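Local coordinates for Non-structural protein (Porcine reproductive and respiratory syndrome virus, PDB 3IFU), which is the papain-like cysteine protease and zinc-finger leader part of the viral polyprotein, and probably suppresses host interferon-beta production, at residues A102-R107 with L116-V121. Residues are numbered along the deposited sequence; the frame is centred on the assembly and turned at random.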
loop_
_atom_site.group_PDB
_atom_site.type_symbol
_atom_site.label_atom_id
_atom_site.label_comp_id
_atom_site.label_asym_id
_atom_site.label_seq_id
_atom_site.Cartn_x
_atom_site.Cartn_y
_atom_site.Cartn_z
ATOM N N ALA A 102 -14.802 4.990 -8.239
ATOM C CA ALA A 102 -15.397 3.745 -8.721
ATOM C C ALA A 102 -16.477 4.059 -9.759
ATOM O O ALA A 102 -16.471 3.512 -10.859
ATOM C CB ALA A 102 -15.995 2.965 -7.557
ATOM N N ALA A 103 -17.390 4.960 -9.399
ATOM C CA ALA A 103 -18.487 5.359 -10.281
ATOM C C ALA A 103 -17.984 5.828 -11.641
ATOM O O ALA A 103 -18.532 5.445 -12.671
ATOM C CB ALA A 103 -19.331 6.471 -9.616
ATOM N N GLU A 104 -16.950 6.666 -11.642
ATOM C CA GLU A 104 -16.384 7.165 -12.890
ATOM C C GLU A 104 -15.862 6.022 -13.755
ATOM O O GLU A 104 -16.258 5.870 -14.905
ATOM C CB GLU A 104 -15.230 8.133 -12.618
ATOM C CG GLU A 104 -15.633 9.563 -12.364
ATOM C CD GLU A 104 -16.342 10.199 -13.553
ATOM O OE1 GLU A 104 -16.073 9.797 -14.710
ATOM O OE2 GLU A 104 -17.157 11.118 -13.326
ATOM N N ILE A 105 -14.974 5.218 -13.181
ATOM C CA ILE A 105 -14.363 4.099 -13.886
ATOM C C ILE A 105 -15.397 3.065 -14.343
ATOM O O ILE A 105 -15.390 2.653 -15.508
ATOM C CB ILE A 105 -13.251 3.458 -12.999
ATOM C CG1 ILE A 105 -12.097 4.463 -12.830
ATOM C CG2 ILE A 105 -12.741 2.177 -13.624
ATOM C CD1 ILE A 105 -10.960 3.993 -11.967
ATOM N N TYR A 106 -16.291 2.660 -13.444
ATOM C CA TYR A 106 -17.337 1.702 -13.799
ATOM C C TYR A 106 -18.138 2.212 -14.995
ATOM O O TYR A 106 -18.425 1.460 -15.930
ATOM C CB TYR A 106 -18.298 1.480 -12.630
ATOM C CG TYR A 106 -17.948 0.310 -11.759
ATOM C CD1 TYR A 106 -16.773 0.302 -11.013
ATOM C CD2 TYR A 106 -18.798 -0.789 -11.670
ATOM C CE1 TYR A 106 -16.451 -0.768 -10.198
ATOM C CE2 TYR A 106 -18.484 -1.872 -10.856
ATOM C CZ TYR A 106 -17.308 -1.856 -10.126
ATOM O OH TYR A 106 -16.966 -2.936 -9.352
ATOM N N ARG A 107 -18.510 3.489 -14.954
ATOM C CA ARG A 107 -19.277 4.091 -16.034
ATOM C C ARG A 107 -18.522 3.977 -17.360
ATOM O O ARG A 107 -19.061 3.502 -18.360
ATOM C CB ARG A 107 -19.565 5.560 -15.721
ATOM C CG ARG A 107 -20.319 6.266 -16.821
ATOM C CD ARG A 107 -20.910 7.577 -16.363
ATOM N NE ARG A 107 -19.927 8.646 -16.264
ATOM C CZ ARG A 107 -20.230 9.889 -15.901
ATOM N NH1 ARG A 107 -21.484 10.200 -15.604
ATOM N NH2 ARG A 107 -19.288 10.823 -15.845
ATOM N N LEU A 116 -8.730 9.684 -16.346
ATOM C CA LEU A 116 -7.749 10.094 -15.348
ATOM C C LEU A 116 -7.784 11.616 -15.201
ATOM O O LEU A 116 -7.533 12.148 -14.123
ATOM C CB LEU A 116 -6.345 9.622 -15.743
ATOM C CG LEU A 116 -6.102 8.111 -15.701
ATOM C CD1 LEU A 116 -4.714 7.787 -16.227
ATOM C CD2 LEU A 116 -6.262 7.609 -14.281
ATOM N N LYS A 117 -8.100 12.312 -16.290
ATOM C CA LYS A 117 -8.198 13.768 -16.264
ATOM C C LYS A 117 -9.435 14.162 -15.468
ATOM O O LYS A 117 -9.385 15.079 -14.658
ATOM C CB LYS A 117 -8.293 14.333 -17.682
ATOM C CG LYS A 117 -7.000 14.216 -18.466
ATOM C CD LYS A 117 -7.190 14.584 -19.936
ATOM C CE LYS A 117 -5.873 14.480 -20.720
ATOM N NZ LYS A 117 -6.076 14.684 -22.188
ATOM N N THR A 118 -10.543 13.464 -15.700
ATOM C CA THR A 118 -11.789 13.738 -14.982
ATOM C C THR A 118 -11.557 13.551 -13.475
ATOM O O THR A 118 -12.114 14.281 -12.645
ATOM C CB THR A 118 -12.929 12.781 -15.447
ATOM O OG1 THR A 118 -13.118 12.908 -16.860
ATOM C CG2 THR A 118 -14.235 13.116 -14.749
ATOM N N LEU A 119 -10.720 12.574 -13.140
ATOM C CA LEU A 119 -10.390 12.264 -11.755
ATOM C C LEU A 119 -9.251 13.131 -11.224
ATOM O O LEU A 119 -8.836 12.980 -10.074
ATOM C CB LEU A 119 -10.019 10.784 -11.621
ATOM C CG LEU A 119 -11.150 9.777 -11.824
ATOM C CD1 LEU A 119 -10.624 8.381 -11.591
ATOM C CD2 LEU A 119 -12.289 10.085 -10.861
ATOM N N GLN A 120 -8.745 14.029 -12.067
ATOM C CA GLN A 120 -7.669 14.940 -11.680
ATOM C C GLN A 120 -6.550 14.234 -10.946
ATOM O O GLN A 120 -6.060 14.718 -9.923
ATOM C CB GLN A 120 -8.222 16.045 -10.791
ATOM C CG GLN A 120 -9.116 17.015 -11.503
ATOM C CD GLN A 120 -9.944 17.818 -10.537
ATOM O OE1 GLN A 120 -10.519 18.846 -10.901
ATOM N NE2 GLN A 120 -10.026 17.347 -9.294
ATOM N N VAL A 121 -6.152 13.086 -11.472
ATOM C CA VAL A 121 -5.090 12.302 -10.875
ATOM C C VAL A 121 -3.776 13.083 -10.836
ATOM O O VAL A 121 -3.070 13.083 -9.821
ATOM C CB VAL A 121 -4.923 10.982 -11.651
ATOM C CG1 VAL A 121 -3.536 10.408 -11.457
ATOM C CG2 VAL A 121 -5.970 10.000 -11.179
#
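L119 and I105 make the deeper, apolar side of this contact: CG1 of I105 lies 4.4 Å from CD1 of L119, a loose approach between two buried side chains. The other methyl of L119, CD2, rests on the aliphatic part of E104, 3.7 Å from its CG, the two side chains running past each other in opposite directions. With E104 CG anti to the carbonyl carbon (chi1 -85°) and the chain bent at chi2 (-62°), its CB and CG lie against that one methyl while the carboxylate carries on to T118. There CG2 of T118 sits over the flat face of the carboxylate, 3.8 Å from CD and each oxygen alike, in van der Waals contact, the two side chains crossing at roughly a right angle; no hydrogen bond joins the segments. Both belong to the cysteine proteinase part, where helix 94-108 is followed after a short turn by helix 113-118, a helical hairpin whose second arm ends here in a Schellman motif. Q120 takes positive phi (46°), V121 N bonds back to L116 O at 3.1 Å and Q120 N to K117 O at 2.9 Å. OG1 of T118 is bonded to T114 O within its own helix. OE2 of E104 lies 3.3 Å from NH2 of R107, well out of the guanidinium plane, a pairing of charges without a directed N-H. I105 also touches W77, on a loop.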